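Local coordinates for mandelate racemase/muconate lactonizing enzyme-like protein (Roseovarius sp. TM1035, PDB 3RCY) that is a magnesium-binding member of the mandelate racemase/muconate lactonizing enzyme group of the enolase superfamily and probably acts as an isomerase, at residues G120-A128 and V353-E362. Residues are numbered along the deposited sequence; the frame is centred on the assembly and turned at random.
Sequences GKMNPRIRA and VEGGYITPPE
Ile126 and Ile358 form a hydrogen-bonded antiparallel pair: Ile126 N donates to Ile358 O at 2.8 Å, and Ile358 N returns a bond to Ile126 O in its carbonyl plane. This joins the first barrel strand of the enolase-type domain, 126-131, to the second arm of a beta hairpin, whose type I' turn spans Glu354 to Tyr357. Ala128 N extends the pairing to Gly356 O, which accepts a hydrogen bond from a water that also donates to Ala128 O. The tight part is apolar: Ala128 CB lies 3.9 Å from Ile358 CD1 and 4.0 Å from both Val353 CG1 and CG2, while Ile126 CD1 reaches Pro360 CG at 4.1 Å. Trp319 of helix 316-327 covers Val353 and Ile358. On the other sheet face, Tyr357 CD2 lies 3.6 Å from CA of Arg127, whose guanidinium is held by Asp205 and Thr163.

The solvent side is looser and charged. At its far end Lys121 NZ makes a 3.0 Å salt bridge to Glu362 OE2, met nearly along the C-O axis; the lysine chain bends at chi3 (-81°) to get there. With an alanine in place of Lys121, the Glu362 carboxylate would probably lose this charge partner and the two loops their link. Arg125 NH1 makes a weak bond to Glu354 O (127° at the hydrogen), yet Tyr357 CB sits over the centre of the Arg125 guanidinium, 3.5 Å above the plane.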
loop_
_atom_site.group_PDB
_atom_site.type_symbol
_atom_site.label_atom_id
_atom_site.label_comp_id
_atom_site.label_asym_id
_atom_site.label_seq_id
_atom_site.Cartn_x
_atom_site.Cartn_y
_atom_site.Cartn_z
ATOM N N GLY A 120 -14.526 32.249 17.403
ATOM C CA GLY A 120 -15.910 32.643 17.659
ATOM C C GLY A 120 -16.889 31.490 17.824
ATOM O O GLY A 120 -16.496 30.332 17.996
ATOM N N LYS A 121 -18.174 31.808 17.767
ATOM C CA LYS A 121 -19.197 30.824 18.073
ATOM C C LYS A 121 -19.584 30.029 16.838
ATOM O O LYS A 121 -19.991 30.604 15.825
ATOM C CB LYS A 121 -20.431 31.505 18.667
ATOM C CG LYS A 121 -21.490 30.535 19.201
ATOM C CD LYS A 121 -22.706 31.289 19.711
ATOM C CE LYS A 121 -22.462 31.827 21.106
ATOM N NZ LYS A 121 -23.308 33.031 21.359
ATOM N N MET A 122 -19.442 28.711 16.923
ATOM C CA MET A 122 -20.035 27.812 15.932
ATOM C C MET A 122 -21.357 27.247 16.434
ATOM O O MET A 122 -22.287 27.039 15.654
ATOM C CB MET A 122 -19.098 26.644 15.590
ATOM C CG MET A 122 -18.122 26.895 14.450
ATOM S SD MET A 122 -18.824 27.607 12.936
ATOM C CE MET A 122 -20.083 26.428 12.482
ATOM N N ASN A 123 -21.427 26.985 17.735
ATOM C CA ASN A 123 -22.506 26.187 18.307
ATOM C C ASN A 123 -23.233 26.876 19.459
ATOM O O ASN A 123 -22.735 26.878 20.589
ATOM C CB ASN A 123 -21.954 24.833 18.769
ATOM C CG ASN A 123 -21.147 24.155 17.693
ATOM O OD1 ASN A 123 -21.690 23.776 16.662
ATOM N ND2 ASN A 123 -19.837 24.031 17.906
ATOM N N PRO A 124 -24.419 27.450 19.177
ATOM C CA PRO A 124 -25.241 28.090 20.214
ATOM C C PRO A 124 -25.711 27.111 21.305
ATOM O O PRO A 124 -25.953 27.533 22.429
ATOM C CB PRO A 124 -26.436 28.656 19.431
ATOM C CG PRO A 124 -25.984 28.727 18.007
ATOM C CD PRO A 124 -25.024 27.577 17.837
ATOM N N ARG A 125 -25.855 25.829 20.965
ATOM C CA ARG A 125 -26.133 24.783 21.951
ATOM C C ARG A 125 -25.291 23.529 21.641
ATOM O O ARG A 125 -25.235 23.058 20.488
ATOM C CB ARG A 125 -27.634 24.435 22.020
ATOM C CG ARG A 125 -28.550 25.570 22.525
ATOM C CD ARG A 125 -29.600 25.086 23.544
ATOM N NE ARG A 125 -29.034 24.919 24.883
ATOM C CZ ARG A 125 -29.691 24.435 25.941
ATOM N NH1 ARG A 125 -29.066 24.323 27.110
ATOM N NH2 ARG A 125 -30.962 24.051 25.839
ATOM N N ILE A 126 -24.634 23.018 22.676
ATOM C CA ILE A 126 -23.740 21.875 22.546
ATOM C C ILE A 126 -24.433 20.616 23.071
ATOM O O ILE A 126 -24.922 20.589 24.199
ATOM C CB ILE A 126 -22.415 22.126 23.306
ATOM C CG1 ILE A 126 -21.709 23.377 22.745
ATOM C CG2 ILE A 126 -21.515 20.893 23.256
ATOM C CD1 ILE A 126 -20.749 24.065 23.731
ATOM N N ARG A 127 -24.489 19.587 22.239
ATOM C CA ARG A 127 -25.065 18.307 22.627
ATOM C C ARG A 127 -24.252 17.684 23.763
ATOM O O ARG A 127 -23.027 17.583 23.669
ATOM C CB ARG A 127 -25.088 17.378 21.422
ATOM C CG ARG A 127 -25.885 16.122 21.613
ATOM C CD ARG A 127 -25.934 15.331 20.308
ATOM N NE ARG A 127 -26.573 14.039 20.514
ATOM C CZ ARG A 127 -26.532 13.023 19.660
ATOM N NH1 ARG A 127 -25.860 13.125 18.519
ATOM N NH2 ARG A 127 -27.157 11.892 19.961
ATOM N N ALA A 128 -24.934 17.287 24.836
ATOM C CA ALA A 128 -24.278 16.669 25.987
ATOM C C ALA A 128 -24.633 15.194 26.104
ATOM O O ALA A 128 -25.664 14.746 25.588
ATOM C CB ALA A 128 -24.660 17.401 27.288
ATOM N N VAL A 353 -25.813 21.583 32.186
ATOM C CA VAL A 353 -26.570 20.866 31.162
ATOM C C VAL A 353 -28.052 21.152 31.402
ATOM O O VAL A 353 -28.561 20.925 32.497
ATOM C CB VAL A 353 -26.312 19.330 31.197
ATOM C CG1 VAL A 353 -27.178 18.606 30.158
ATOM C CG2 VAL A 353 -24.843 19.021 30.965
ATOM N N GLU A 354 -28.737 21.662 30.387
ATOM C CA GLU A 354 -30.170 21.920 30.492
ATOM C C GLU A 354 -30.905 21.253 29.327
ATOM O O GLU A 354 -30.635 21.546 28.161
ATOM C CB GLU A 354 -30.435 23.435 30.576
ATOM C CG GLU A 354 -29.835 24.055 31.842
ATOM C CD GLU A 354 -30.007 25.563 31.949
ATOM O OE1 GLU A 354 -30.176 26.243 30.907
ATOM O OE2 GLU A 354 -29.951 26.063 33.098
ATOM N N GLY A 355 -31.798 20.322 29.652
ATOM C CA GLY A 355 -32.527 19.547 28.639
ATOM C C GLY A 355 -31.617 18.848 27.636
ATOM O O GLY A 355 -31.902 18.835 26.435
ATOM N N GLY A 356 -30.513 18.291 28.131
ATOM C CA GLY A 356 -29.564 17.543 27.304
ATOM C C GLY A 356 -28.556 18.376 26.528
ATOM O O GLY A 356 -27.786 17.836 25.736
ATOM N N TYR A 357 -28.552 19.688 26.751
ATOM C CA TYR A 357 -27.686 20.595 25.999
ATOM C C TYR A 357 -27.004 21.627 26.888
ATOM O O TYR A 357 -27.507 21.956 27.963
ATOM C CB TYR A 357 -28.487 21.303 24.904
ATOM C CG TYR A 357 -28.888 20.398 23.764
ATOM C CD1 TYR A 357 -30.065 19.643 23.825
ATOM C CD2 TYR A 357 -28.099 20.298 22.625
ATOM C CE1 TYR A 357 -30.432 18.801 22.782
ATOM C CE2 TYR A 357 -28.459 19.460 21.570
ATOM C CZ TYR A 357 -29.629 18.718 21.660
ATOM O OH TYR A 357 -29.997 17.890 20.621
ATOM N N ILE A 358 -25.865 22.130 26.418
ATOM C CA ILE A 358 -25.095 23.153 27.117
ATOM C C ILE A 358 -25.018 24.431 26.292
ATOM O O ILE A 358 -24.580 24.406 25.139
ATOM C CB ILE A 358 -23.635 22.688 27.398
ATOM C CG1 ILE A 358 -23.607 21.300 28.050
ATOM C CG2 ILE A 358 -22.902 23.710 28.270
ATOM C CD1 ILE A 358 -22.333 20.517 27.741
ATOM N N THR A 359 -25.415 25.546 26.901
ATOM C CA THR A 359 -25.279 26.859 26.287
ATOM C C THR A 359 -23.916 27.453 26.656
ATOM O O THR A 359 -23.584 27.544 27.838
ATOM C CB THR A 359 -26.431 27.799 26.725
ATOM O OG1 THR A 359 -27.678 27.231 26.309
ATOM C CG2 THR A 359 -26.294 29.184 26.091
ATOM N N PRO A 360 -23.115 27.841 25.646
ATOM C CA PRO A 360 -21.831 28.501 25.919
ATOM C C PRO A 360 -22.042 29.738 26.787
ATOM O O PRO A 360 -22.936 30.540 26.494
ATOM C CB PRO A 360 -21.351 28.921 24.527
ATOM C CG PRO A 360 -21.991 27.934 23.606
ATOM C CD PRO A 360 -23.337 27.647 24.203
ATOM N N PRO A 361 -21.250 29.881 27.868
ATOM C CA PRO A 361 -21.391 31.063 28.722
ATOM C C PRO A 361 -20.922 32.339 28.025
ATOM O O PRO A 361 -20.034 32.292 27.156
ATOM C CB PRO A 361 -20.511 30.742 29.937
ATOM C CG PRO A 361 -19.600 29.671 29.507
ATOM C CD PRO A 361 -20.311 28.896 28.434
ATOM N N GLU A 362 -21.534 33.460 28.401
ATOM C CA GLU A 362 -21.250 34.754 27.785
ATOM C C GLU A 362 -20.308 35.626 28.618
ATOM O O GLU A 362 -19.772 36.610 28.100
ATOM C CB GLU A 362 -22.555 35.517 27.500
ATOM C CG GLU A 362 -23.439 34.894 26.412
ATOM C CD GLU A 362 -22.832 34.975 25.002
ATOM O OE1 GLU A 362 -22.073 35.927 24.701
ATOM O OE2 GLU A 362 -23.124 34.068 24.193
HETATM O O HOH W 1 -28.076 15.361 24.742
#